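Local coordinates for protein alpha-galactosidase (PDB 6LCJ) that probably hydrolyses terminal alpha-galactosyl residues from galactosides as a glycoside hydrolase of family GH36, and assembles as a hexamer, at residues Trp50-Leu55 and Asp351-Gly356; Ala77-Leu82 and Pro312-Glu317; Phe234-Val239 and Asp304-Ala309; Leu238-Ser243 and Arg270-Leu275; Pro357-Tyr362 and Pro378-Ala383. One frame throughout, in Å; residues are numbered along the deposited sequence.

Contact 1 of 5, residues Trp50-Leu55 and Asp351-Gly356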
# COMPACT_ATOMS: atom_id res chain seq x y z
N TRP E 50 24.76 6.11 22.19
CA TRP E 50 26.04 5.60 21.73
C TRP E 50 27.17 6.60 21.89
O TRP E 50 28.26 6.24 22.34
CB TRP E 50 25.93 5.21 20.26
CG TRP E 50 27.16 4.54 19.71
CD1 TRP E 50 27.94 3.61 20.33
CD2 TRP E 50 27.72 4.76 18.42
NE1 TRP E 50 28.96 3.23 19.49
CE2 TRP E 50 28.84 3.91 18.31
CE3 TRP E 50 27.37 5.57 17.33
CZ2 TRP E 50 29.63 3.86 17.16
CZ3 TRP E 50 28.15 5.52 16.18
CH2 TRP E 50 29.27 4.67 16.11
N GLN E 51 26.95 7.85 21.47
CA GLN E 51 28.03 8.82 21.37
C GLN E 51 27.68 10.09 22.15
O GLN E 51 26.62 10.21 22.77
CB GLN E 51 28.36 9.11 19.89
CG GLN E 51 27.17 9.45 19.02
CD GLN E 51 27.36 10.74 18.24
OE1 GLN E 51 27.88 11.72 18.78
NE2 GLN E 51 26.93 10.75 16.97
N SER E 52 28.62 11.05 22.12
CA SER E 52 28.52 12.29 22.88
C SER E 52 27.15 12.95 22.77
O SER E 52 26.51 13.25 23.78
CB SER E 52 29.60 13.26 22.41
OG SER E 52 30.88 12.82 22.81
N TRP E 53 26.68 13.17 21.54
CA TRP E 53 25.43 13.89 21.30
C TRP E 53 24.21 13.02 21.59
O TRP E 53 23.10 13.56 21.74
CB TRP E 53 25.39 14.42 19.86
CG TRP E 53 26.64 15.20 19.50
CD1 TRP E 53 27.35 16.02 20.34
CD2 TRP E 53 27.33 15.22 18.25
NE1 TRP E 53 28.43 16.54 19.68
CE2 TRP E 53 28.44 16.07 18.40
CE3 TRP E 53 27.11 14.60 17.01
CZ2 TRP E 53 29.35 16.32 17.34
CZ3 TRP E 53 28.02 14.85 15.96
CH2 TRP E 53 29.11 15.70 16.14
N SER E 54 24.38 11.70 21.68
CA SER E 54 23.24 10.80 21.82
C SER E 54 22.51 11.01 23.15
O SER E 54 23.09 11.46 24.14
CB SER E 54 23.70 9.35 21.70
OG SER E 54 24.14 9.08 20.39
N LEU E 55 21.23 10.66 23.16
CA LEU E 55 20.43 10.78 24.37
C LEU E 55 20.85 9.74 25.40
O LEU E 55 20.92 8.54 25.10
CB LEU E 55 18.95 10.62 24.05
CG LEU E 55 18.10 10.63 25.32
CD1 LEU E 55 17.72 12.04 25.73
CD2 LEU E 55 16.87 9.73 25.20
N ASP E 351 41.47 12.35 27.07
CA ASP E 351 41.67 13.11 28.30
C ASP E 351 40.38 13.81 28.72
O ASP E 351 40.02 13.81 29.90
CB ASP E 351 42.78 14.14 28.13
CG ASP E 351 44.08 13.52 27.65
OD1 ASP E 351 44.70 12.82 28.45
OD2 ASP E 351 44.46 13.73 26.47
N GLY E 352 39.70 14.41 27.75
CA GLY E 352 38.39 14.98 27.98
C GLY E 352 37.39 14.39 26.99
O GLY E 352 37.74 14.08 25.84
N LEU E 353 36.15 14.22 27.46
CA LEU E 353 35.11 13.59 26.67
C LEU E 353 33.82 14.40 26.78
O LEU E 353 33.32 14.61 27.88
CB LEU E 353 34.88 12.15 27.13
CG LEU E 353 33.79 11.35 26.42
CD1 LEU E 353 34.20 11.03 25.02
CD2 LEU E 353 33.46 10.06 27.17
N ARG E 354 33.30 14.84 25.64
CA ARG E 354 31.98 15.47 25.63
C ARG E 354 30.91 14.41 25.86
O ARG E 354 30.95 13.34 25.25
CB ARG E 354 31.75 16.19 24.30
CG ARG E 354 32.57 17.48 24.15
CD ARG E 354 31.77 18.71 24.60
NE ARG E 354 30.42 18.62 24.09
CZ ARG E 354 30.02 19.10 22.92
NH1 ARG E 354 30.85 19.76 22.13
NH2 ARG E 354 28.76 18.91 22.53
N VAL E 355 29.98 14.69 26.77
CA VAL E 355 28.95 13.74 27.18
C VAL E 355 27.54 14.19 26.83
O VAL E 355 26.58 13.51 27.19
CB VAL E 355 29.03 13.43 28.69
CG1 VAL E 355 30.28 12.63 29.02
CG2 VAL E 355 29.00 14.71 29.47
N GLY E 356 27.39 15.31 26.14
CA GLY E 356 26.08 15.72 25.70
C GLY E 356 26.08 16.44 24.37
O GLY E 356 27.13 16.84 23.83
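S52 and W53, the two central residues of a type I turn from Q51 to S54, meet R354, V355 and G356 where strand 352-354 of the (beta/alpha)8 barrel runs out at its C-terminal end. The turn belongs to the loop between strands 44-48 and 56-59 of an antiparallel sheet, so the contact lays that sheet's loop against the barrel.

The polar link across the gap is S52 OG donating to R354 O. It is modelled at a very short 2.5 Å, so its exact length is doubtful. The hydroxyl reaches this carbonyl because OG lies beside its own backbone N (chi1 -70°). Within the strand segment, R354 bends back at chi2 and chi3 until NH2 meets G356 O at 2.9 Å, and the same nitrogen forms a salt bridge with D358. The turn is closed by S54 N bonding to Q51 O, while W53 N makes a weak 3.3 Å bond to Q51 OE1, which also sits over one face of the indole.

The rest is van der Waals contact. S52 O lies 3.2 Å from G356 CA. The W53 indole and the R354 guanidinium are turned 47° against each other, with NE1 3.7 Å from NH2. G356 O, already bonded by R354 NH2, also lies at the indole edge, in the ring plane, 3.6 Å from W53 CD1.

Contact 2 of 5, residues Ala77-Leu82 and Pro312-Glu317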
# COMPACT_ATOMS: atom_id res chain seq x y z
N ALA E 77 23.41 11.10 15.04
CA ALA E 77 22.62 11.21 16.26
C ALA E 77 22.91 10.08 17.25
O ALA E 77 22.99 10.32 18.46
CB ALA E 77 21.13 11.23 15.93
N ASP E 78 23.10 8.85 16.76
CA ASP E 78 23.25 7.71 17.64
C ASP E 78 23.78 6.54 16.82
O ASP E 78 23.99 6.64 15.61
CB ASP E 78 21.91 7.38 18.33
CG ASP E 78 22.07 6.81 19.73
OD1 ASP E 78 23.05 6.06 19.99
OD2 ASP E 78 21.19 7.08 20.58
N ASP E 79 24.00 5.42 17.49
CA ASP E 79 24.16 4.13 16.84
C ASP E 79 22.94 3.88 15.95
O ASP E 79 21.82 3.79 16.47
CB ASP E 79 24.29 3.05 17.92
CG ASP E 79 24.55 1.65 17.37
OD1 ASP E 79 24.17 1.33 16.21
OD2 ASP E 79 25.11 0.84 18.14
N PRO E 80 23.11 3.77 14.63
CA PRO E 80 21.93 3.61 13.75
C PRO E 80 21.03 2.46 14.13
O PRO E 80 19.81 2.57 13.97
CB PRO E 80 22.56 3.41 12.36
CG PRO E 80 23.88 4.11 12.45
CD PRO E 80 24.37 3.86 13.86
N PHE E 81 21.58 1.36 14.65
CA PHE E 81 20.73 0.27 15.12
C PHE E 81 19.76 0.75 16.20
O PHE E 81 18.56 0.48 16.12
CB PHE E 81 21.60 -0.87 15.66
CG PHE E 81 20.80 -2.02 16.22
CD1 PHE E 81 20.38 -2.01 17.54
CD2 PHE E 81 20.48 -3.11 15.42
CE1 PHE E 81 19.63 -3.06 18.07
CE2 PHE E 81 19.75 -4.17 15.94
CZ PHE E 81 19.32 -4.14 17.27
N LEU E 82 20.27 1.46 17.21
CA LEU E 82 19.44 1.96 18.30
C LEU E 82 18.29 2.83 17.81
O LEU E 82 17.30 2.98 18.52
CB LEU E 82 20.29 2.78 19.27
CG LEU E 82 20.94 2.14 20.50
CD1 LEU E 82 21.58 0.82 20.16
CD2 LEU E 82 21.96 3.11 21.06
N PRO E 312 29.32 1.01 11.48
CA PRO E 312 27.92 1.41 11.61
C PRO E 312 27.36 1.34 13.02
O PRO E 312 26.16 1.23 13.17
CB PRO E 312 27.19 0.39 10.72
CG PRO E 312 28.10 -0.82 10.68
CD PRO E 312 29.44 -0.44 11.30
N GLY E 313 28.20 1.40 14.04
CA GLY E 313 27.69 1.35 15.39
C GLY E 313 28.52 0.43 16.24
O GLY E 313 29.75 0.38 16.07
N ALA E 314 27.87 -0.32 17.14
CA ALA E 314 28.60 -1.23 18.04
C ALA E 314 29.58 -2.11 17.28
O ALA E 314 30.66 -2.43 17.80
CB ALA E 314 27.61 -2.10 18.82
N GLU E 315 29.25 -2.48 16.04
CA GLU E 315 30.10 -3.35 15.23
C GLU E 315 31.42 -2.69 14.85
O GLU E 315 32.39 -3.39 14.55
CB GLU E 315 29.37 -3.76 13.95
CG GLU E 315 28.14 -4.61 14.18
CD GLU E 315 26.89 -3.81 14.62
OE1 GLU E 315 26.94 -2.55 14.67
OE2 GLU E 315 25.86 -4.46 14.93
N GLY E 316 31.48 -1.36 14.85
CA GLY E 316 32.68 -0.64 14.48
C GLY E 316 33.56 -0.24 15.63
O GLY E 316 34.59 0.41 15.42
N GLU E 317 33.21 -0.62 16.86
CA GLU E 317 33.96 -0.11 18.00
C GLU E 317 35.38 -0.68 18.04
O GLU E 317 36.32 0.05 18.39
CB GLU E 317 33.18 -0.41 19.29
CG GLU E 317 32.00 0.53 19.50
CD GLU E 317 31.34 0.38 20.87
OE1 GLU E 317 31.81 -0.44 21.69
OE2 GLU E 317 30.35 1.10 21.14
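The N-cap of the short helix 80-84, D79, divides its carboxylate between its own helix and the G313-A314 backbone across the contact. On the helix side, OD1 takes the capping bond from F81 N at 3.0 Å, on its anti side but 35° out of the carboxylate plane. Across the gap, OD2 accepts from A314 N at 3.2 Å, the donor coming from above the carboxylate plane, 53° out of it. With CG extended away from the backbone N (chi1 -177°), the acid spans both partners.

G313 allows the approach: its CA comes within 3.6 Å of D79 OD1, and its backbone angles are ones that glycine tolerates readily. Beside it, the P80 ring leans on the neighbouring carbonyl, CD lying 3.3 Å from P312 O; P312 itself follows a cis peptide bond.

The contact ties two modules together. Helix 80-84 is preceded and followed by strands of the antiparallel sheets, whereas 312-317 ends the loop leading from barrel strand 298-303 into helix 317-331. The bonds G316 N to G313 O and E317 N to A314 O begin to wind that segment.

R114 of strand 113-117 forms salt bridges with D79 OD2 and E315 OE1, and probably offsets the like charges of the two acids. W50 packs on D79 too. Its NE1 donates to E317 OE2 and its N to D78 OD1, the same oxygen that accepts D79 N at 2.7 Å.

Contact 3 of 5, residues Phe234-Val239 and Asp304-Ala309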
# COMPACT_ATOMS: atom_id res chain seq x y z
N PHE E 234 39.72 19.29 14.84
CA PHE E 234 39.64 18.48 13.62
C PHE E 234 38.41 17.59 13.66
O PHE E 234 37.89 17.25 14.72
CB PHE E 234 40.87 17.57 13.43
CG PHE E 234 42.16 18.30 13.37
CD1 PHE E 234 42.87 18.56 14.54
CD2 PHE E 234 42.68 18.71 12.16
CE1 PHE E 234 44.07 19.24 14.50
CE2 PHE E 234 43.89 19.39 12.10
CZ PHE E 234 44.59 19.66 13.27
N ALA E 235 37.96 17.17 12.47
CA ALA E 235 37.00 16.07 12.30
C ALA E 235 37.68 15.05 11.39
O ALA E 235 37.36 14.95 10.20
CB ALA E 235 35.67 16.55 11.70
N PRO E 236 38.63 14.28 11.93
CA PRO E 236 39.63 13.63 11.06
C PRO E 236 39.07 12.56 10.12
O PRO E 236 39.64 12.36 9.04
CB PRO E 236 40.63 13.03 12.07
CG PRO E 236 39.90 12.98 13.37
CD PRO E 236 38.92 14.10 13.37
N PHE E 237 37.98 11.86 10.47
CA PHE E 237 37.46 10.78 9.64
C PHE E 237 36.22 11.17 8.86
O PHE E 237 35.49 10.29 8.38
CB PHE E 237 37.17 9.56 10.50
CG PHE E 237 38.37 9.03 11.19
CD1 PHE E 237 39.23 8.15 10.55
CD2 PHE E 237 38.66 9.41 12.49
CE1 PHE E 237 40.35 7.66 11.20
CE2 PHE E 237 39.76 8.94 13.13
CZ PHE E 237 40.61 8.06 12.50
N LEU E 238 35.97 12.47 8.69
CA LEU E 238 34.78 12.97 8.04
C LEU E 238 35.16 13.64 6.74
O LEU E 238 36.17 14.35 6.67
CB LEU E 238 34.04 13.95 8.95
CG LEU E 238 32.53 14.03 8.89
CD1 LEU E 238 31.92 12.75 9.37
CD2 LEU E 238 32.08 15.18 9.73
N VAL E 239 34.33 13.46 5.71
CA VAL E 239 34.63 13.99 4.39
C VAL E 239 33.30 14.20 3.67
O VAL E 239 32.30 13.58 4.00
CB VAL E 239 35.57 13.00 3.66
CG1 VAL E 239 34.81 11.78 3.18
CG2 VAL E 239 36.27 13.67 2.54
N ASP E 304 36.68 15.76 16.64
CA ASP E 304 35.24 15.85 16.59
C ASP E 304 34.69 14.85 15.59
O ASP E 304 35.42 14.33 14.74
CB ASP E 304 34.80 17.26 16.20
CG ASP E 304 33.45 17.65 16.78
OD1 ASP E 304 32.67 16.76 17.25
OD2 ASP E 304 33.16 18.86 16.76
N PHE E 305 33.38 14.59 15.71
CA PHE E 305 32.66 13.69 14.81
C PHE E 305 33.32 12.32 14.78
O PHE E 305 33.38 11.68 13.73
CB PHE E 305 32.57 14.26 13.40
CG PHE E 305 31.68 15.46 13.29
CD1 PHE E 305 32.11 16.71 13.71
CD2 PHE E 305 30.40 15.34 12.77
CE1 PHE E 305 31.29 17.83 13.62
CE2 PHE E 305 29.56 16.45 12.67
CZ PHE E 305 30.01 17.70 13.10
N LEU E 306 33.83 11.88 15.93
CA LEU E 306 34.57 10.63 16.00
C LEU E 306 33.68 9.41 15.84
O LEU E 306 34.21 8.30 15.64
CB LEU E 306 35.33 10.55 17.33
CG LEU E 306 36.50 11.53 17.55
CD1 LEU E 306 37.09 11.30 18.94
CD2 LEU E 306 37.56 11.35 16.50
N TYR E 307 32.35 9.56 15.91
CA TYR E 307 31.46 8.47 15.53
C TYR E 307 31.74 7.99 14.09
O TYR E 307 31.48 6.83 13.77
CB TYR E 307 29.99 8.91 15.66
CG TYR E 307 29.56 9.84 14.55
CD1 TYR E 307 29.06 9.34 13.35
CD2 TYR E 307 29.68 11.21 14.68
CE1 TYR E 307 28.70 10.18 12.32
CE2 TYR E 307 29.32 12.06 13.65
CZ TYR E 307 28.84 11.54 12.48
OH TYR E 307 28.49 12.39 11.47
N ALA E 308 32.22 8.88 13.22
CA ALA E 308 32.46 8.46 11.84
C ALA E 308 33.45 7.31 11.76
O ALA E 308 33.34 6.45 10.88
CB ALA E 308 32.95 9.64 11.01
N ALA E 309 34.40 7.24 12.70
CA ALA E 309 35.38 6.16 12.70
C ALA E 309 34.82 4.84 13.22
O ALA E 309 35.50 3.81 13.13
CB ALA E 309 36.59 6.57 13.54
O HOH W 1 35.96 12.34 12.72
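L238 points its two methyls at different partners of segment 304-309: CD2 sits 3.5 Å from F305 CD2, at a slant to the ring, and CD1 rests 3.7 Å from A308 CB. One residue earlier, F237 CG lies beside the backbone N, anti to the carbonyl carbon (chi1 -60°), which turns the ring face to A309 CB in a CH-pi contact, 3.9 Å from the centroid and 20° off the normal. P236 CG touches L306 CD2 at 4.2 Å.

The backbones also meet directly: D304 N donates to F234 O at 2.7 Å. A water also joins the segments, accepting from F237 N at 3.1 Å and donating to D304 O at 2.9 Å.

F234 ends strand 229-234 and D304 directly follows strand 298-303, its neighbour in the parallel sheet of the TIM barrel. In GH36 enzymes this rim of the barrel carries the active site. A type I turn from A235 to L238 leaves the first strand, and a 3-10 segment from L306 leaves the second.

Farther out, helix 280-296 packs on F237 through V282 and A286, and M324 of helix 317-331 lies against F237 and L306. F305 meets W53 edge-to-face and touches W268 as well. Y307 OH is bonded to A264 O. D304 is held at both oxygens, OD2 by W233 NE1 and OD1 by F305 N at 2.8 Å.

Contact 4 of 5, residues Leu238-Ser243 and Arg270-Leu275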
# COMPACT_ATOMS: atom_id res chain seq x y z
N LEU E 238 35.97 12.47 8.69
CA LEU E 238 34.78 12.97 8.04
C LEU E 238 35.16 13.64 6.74
O LEU E 238 36.17 14.35 6.67
CB LEU E 238 34.04 13.95 8.95
CG LEU E 238 32.53 14.03 8.89
CD1 LEU E 238 31.92 12.75 9.37
CD2 LEU E 238 32.08 15.18 9.73
N VAL E 239 34.33 13.46 5.71
CA VAL E 239 34.63 13.99 4.39
C VAL E 239 33.30 14.20 3.67
O VAL E 239 32.30 13.58 4.00
CB VAL E 239 35.57 13.00 3.66
CG1 VAL E 239 34.81 11.78 3.18
CG2 VAL E 239 36.27 13.67 2.54
N THR E 240 33.28 15.12 2.71
CA THR E 240 32.10 15.33 1.88
C THR E 240 32.42 15.00 0.42
O THR E 240 33.58 14.80 0.04
CB THR E 240 31.57 16.77 1.98
OG1 THR E 240 32.60 17.68 1.57
CG2 THR E 240 31.15 17.09 3.39
N ALA E 241 31.38 14.94 -0.41
CA ALA E 241 31.60 14.69 -1.84
C ALA E 241 32.49 15.75 -2.47
O ALA E 241 33.29 15.43 -3.34
CB ALA E 241 30.26 14.60 -2.58
N ASP E 242 32.38 17.01 -2.01
CA ASP E 242 33.21 18.10 -2.51
C ASP E 242 34.65 18.05 -2.04
O ASP E 242 35.48 18.82 -2.54
CB ASP E 242 32.65 19.45 -2.07
CG ASP E 242 31.18 19.58 -2.31
OD1 ASP E 242 30.44 19.91 -1.35
OD2 ASP E 242 30.77 19.34 -3.47
N SER E 243 34.98 17.22 -1.08
CA SER E 243 36.35 17.22 -0.58
C SER E 243 37.30 16.71 -1.65
O SER E 243 37.01 15.69 -2.29
CB SER E 243 36.46 16.37 0.67
OG SER E 243 35.41 16.64 1.59
N ARG E 270 25.39 19.69 3.62
CA ARG E 270 25.72 18.65 2.65
C ARG E 270 25.78 17.27 3.30
O ARG E 270 26.01 17.15 4.51
CB ARG E 270 27.06 18.95 1.97
CG ARG E 270 28.12 19.38 2.93
CD ARG E 270 29.34 19.80 2.17
NE ARG E 270 28.99 20.58 1.00
CZ ARG E 270 29.32 21.86 0.85
NH1 ARG E 270 30.02 22.47 1.80
NH2 ARG E 270 28.97 22.51 -0.25
N PRO E 271 25.57 16.21 2.51
CA PRO E 271 25.74 14.85 3.03
C PRO E 271 27.17 14.59 3.46
O PRO E 271 28.13 15.03 2.84
CB PRO E 271 25.35 13.97 1.84
CG PRO E 271 24.49 14.83 1.00
CD PRO E 271 25.05 16.21 1.14
N LEU E 272 27.30 13.82 4.54
CA LEU E 272 28.58 13.48 5.13
C LEU E 272 28.92 12.03 4.83
O LEU E 272 28.05 11.16 4.75
CB LEU E 272 28.56 13.69 6.65
CG LEU E 272 28.09 15.06 7.13
CD1 LEU E 272 28.08 15.07 8.65
CD2 LEU E 272 28.98 16.15 6.57
N TYR E 273 30.21 11.79 4.68
CA TYR E 273 30.75 10.47 4.42
C TYR E 273 31.92 10.29 5.36
O TYR E 273 32.41 11.25 5.95
CB TYR E 273 31.17 10.31 2.95
CG TYR E 273 30.00 10.52 2.01
CD1 TYR E 273 28.99 9.58 1.92
CD2 TYR E 273 29.90 11.67 1.26
CE1 TYR E 273 27.92 9.76 1.09
CE2 TYR E 273 28.82 11.86 0.41
CZ TYR E 273 27.84 10.90 0.34
OH TYR E 273 26.76 11.08 -0.50
N ALA E 274 32.36 9.05 5.50
CA ALA E 274 33.37 8.69 6.47
C ALA E 274 34.60 8.15 5.75
O ALA E 274 34.49 7.57 4.67
CB ALA E 274 32.84 7.65 7.46
N LEU E 275 35.76 8.36 6.36
CA LEU E 275 36.96 7.65 5.96
C LEU E 275 37.04 6.36 6.76
O LEU E 275 36.62 6.30 7.91
CB LEU E 275 38.21 8.50 6.20
CG LEU E 275 38.23 9.82 5.42
CD1 LEU E 275 39.38 10.68 5.89
CD2 LEU E 275 38.29 9.59 3.90
O HOH W 2 28.35 15.41 0.05
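V239 and Y273 form an antiparallel hydrogen-bonded pair, V239 N to Y273 O at 2.9 Å and Y273 N to V239 O at 2.8 Å; the N-to-C directions of the short strand segments make an angle of 133°, well off straight antiparallel. L238 and A274 are the adjoining non-hydrogen-bonded pair.

On the face shared by V239 and Y273, V239 CG1 lies 3.9 Å from Y273 CB and also reaches the L275 side chain. Towards the other face, L238 CD2 meets L272 CD1 at 4.1 Å.

These strands belong to a three-stranded antiparallel sheet in which 270-274 is central. The sheet is an excursion of the barrel chain between strand 229-234 and helix 280-296.

At the exposed end, T240 CG2 packs 3.5 Å from R270 CD. R270 CG lies between its backbone N and carbonyl carbon (chi1 45°) and the chain bends at chi3, bringing NE to D242 OD1 in a 2.8 Å salt bridge. The oxygen comes over one face of the guanidinium, and the two planes stand 87° apart, so this is not a coplanar carboxylate-guanidinium pair. A water accepts from A241 N at 3.1 Å and donates to P271 O at 2.8 Å. The type I turn from T240 to S243 is closed by S243 N to T240 O and braced by T240 N donating to S243 OG, which is also bonded to L203 O.

Contact 5 of 5, residues Pro357-Tyr362 and Pro378-Ala383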
# COMPACT_ATOMS: atom_id res chain seq x y z
N PRO E 357 24.88 16.63 23.81
CA PRO E 357 24.71 17.54 22.68
C PRO E 357 25.38 18.87 22.91
O PRO E 357 25.63 19.28 24.05
CB PRO E 357 23.19 17.71 22.60
CG PRO E 357 22.63 16.49 23.24
CD PRO E 357 23.59 16.11 24.32
N ASP E 358 25.69 19.55 21.81
CA ASP E 358 26.17 20.92 21.89
C ASP E 358 25.24 21.78 22.73
O ASP E 358 24.01 21.71 22.61
CB ASP E 358 26.26 21.51 20.48
CG ASP E 358 27.38 20.94 19.68
OD1 ASP E 358 28.15 20.09 20.22
OD2 ASP E 358 27.49 21.36 18.51
N VAL E 359 25.83 22.63 23.55
CA VAL E 359 25.06 23.75 24.06
C VAL E 359 24.77 24.68 22.89
O VAL E 359 25.35 24.54 21.80
CB VAL E 359 25.77 24.50 25.20
CG1 VAL E 359 25.92 23.59 26.42
CG2 VAL E 359 27.12 25.02 24.71
N ALA E 360 23.87 25.60 23.09
CA ALA E 360 23.55 26.62 22.10
C ALA E 360 23.12 27.84 22.90
O ALA E 360 22.87 27.74 24.11
CB ALA E 360 22.45 26.15 21.14
N PRO E 361 23.04 29.03 22.25
CA PRO E 361 22.59 30.22 22.98
C PRO E 361 21.07 30.29 23.14
O PRO E 361 20.45 31.33 22.93
CB PRO E 361 23.15 31.37 22.13
CG PRO E 361 23.39 30.80 20.76
CD PRO E 361 23.23 29.31 20.82
N TYR E 362 20.46 29.16 23.48
CA TYR E 362 19.01 29.08 23.64
C TYR E 362 18.67 27.79 24.36
O TYR E 362 19.47 26.84 24.41
CB TYR E 362 18.26 29.16 22.29
CG TYR E 362 18.76 28.29 21.18
CD1 TYR E 362 18.44 26.93 21.12
CD2 TYR E 362 19.55 28.82 20.16
CE1 TYR E 362 18.90 26.13 20.07
CE2 TYR E 362 20.00 28.03 19.11
CZ TYR E 362 19.68 26.69 19.07
OH TYR E 362 20.16 25.92 18.02
N PRO E 378 21.79 20.89 18.98
CA PRO E 378 22.25 21.94 19.90
C PRO E 378 21.12 22.54 20.72
O PRO E 378 20.02 22.80 20.21
CB PRO E 378 22.87 22.98 18.96
CG PRO E 378 23.24 22.20 17.73
CD PRO E 378 22.21 21.13 17.59
N GLY E 379 21.41 22.80 21.99
CA GLY E 379 20.46 23.39 22.91
C GLY E 379 20.85 23.10 24.34
O GLY E 379 21.30 21.99 24.65
N LEU E 380 20.71 24.09 25.22
CA LEU E 380 21.17 23.91 26.59
C LEU E 380 20.43 22.77 27.28
O LEU E 380 21.04 21.96 27.99
CB LEU E 380 21.00 25.21 27.38
CG LEU E 380 21.51 25.09 28.81
CD1 LEU E 380 22.97 24.63 28.81
CD2 LEU E 380 21.34 26.40 29.57
N ARG E 381 19.13 22.68 27.07
CA ARG E 381 18.36 21.62 27.72
C ARG E 381 18.82 20.25 27.26
O ARG E 381 19.02 19.35 28.09
CB ARG E 381 16.89 21.80 27.45
CG ARG E 381 16.08 20.79 28.15
CD ARG E 381 14.93 20.36 27.31
NE ARG E 381 13.78 20.01 28.12
CZ ARG E 381 12.55 19.90 27.64
NH1 ARG E 381 12.32 20.10 26.35
NH2 ARG E 381 11.55 19.58 28.45
N ASN E 382 18.96 20.06 25.95
CA ASN E 382 19.46 18.79 25.44
C ASN E 382 20.84 18.50 25.99
O ASN E 382 21.13 17.37 26.41
CB ASN E 382 19.51 18.81 23.91
CG ASN E 382 18.14 18.76 23.26
OD1 ASN E 382 17.12 18.49 23.89
ND2 ASN E 382 18.12 19.04 21.98
N ALA E 383 21.71 19.52 26.01
CA ALA E 383 23.04 19.37 26.60
C ALA E 383 22.93 18.88 28.04
O ALA E 383 23.51 17.86 28.41
CB ALA E 383 23.79 20.70 26.54
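D358 O is gripped from the other segment by G379 N, at 2.9 Å with a fairly straight 163° N-H...O angle, and by a CA-H...O contact from P378 CA at 3.2 Å. The next amide is served too: L380 N donates to Y362 O at 3.1 Å, almost perfectly straight at 177° and in the carbonyl plane. Two successive amides at the start of helix 380-388, where G379 is the N-cap residue, are thus satisfied by carbonyls of the 357-362 loop. The first helical bond, A383 N to G379 O, follows.

Apolar groups fill the space along these bonds. V359 CG1 lies 3.6 Å from A383 CB and 3.9 Å from L380 CD1, its side chain running alongside that of L380. P357 CG touches N382 CB at 3.9 Å. A360 CB meets P378 CB, also at 3.9 Å, and sits over one face of the Y362 ring, offset toward its rim. With CG placed between the backbone N and carbonyl carbon (chi1 48°), Y362 folds back beside P378, CE1 coming 3.5 Å from P378 O.

The D358 carboxylate is paired with R354, and the N382 amide is bonded to R385, G377 and S369. L412 of a neighbouring subunit packs on P361 and Y362, bringing this corner to a subunit interface of the hexamer. The whole belongs to a beta-alpha-beta unit of the TIM barrel, the long loop after strand 352-354 holding the start of a helix that precedes strand 398-400.

From the N terminus, segment 50-55 opens the longest loop, closed by contact 1 at barrel strand 352-354. Inside it, contact 2 joins 77-82 to 312-317 and encloses contacts 3 and 4, whose first segments overlap at L238 and V239; contact 4 returns first, at 270-275, and contact 3 later, at 304-309. Contact 5 follows in series, closing a short local loop. No pair of loops crosses. Contacts 1 and 2 tie the antiparallel N-terminal part to the barrel; contact 3 joins neighbouring barrel strand ends, contact 4 pairs two strands of the small sheet inserted after barrel strand 229-234, and contact 5 holds a helix start. W53 links contact 1 to F305 of contact 3 and P357 of contact 5.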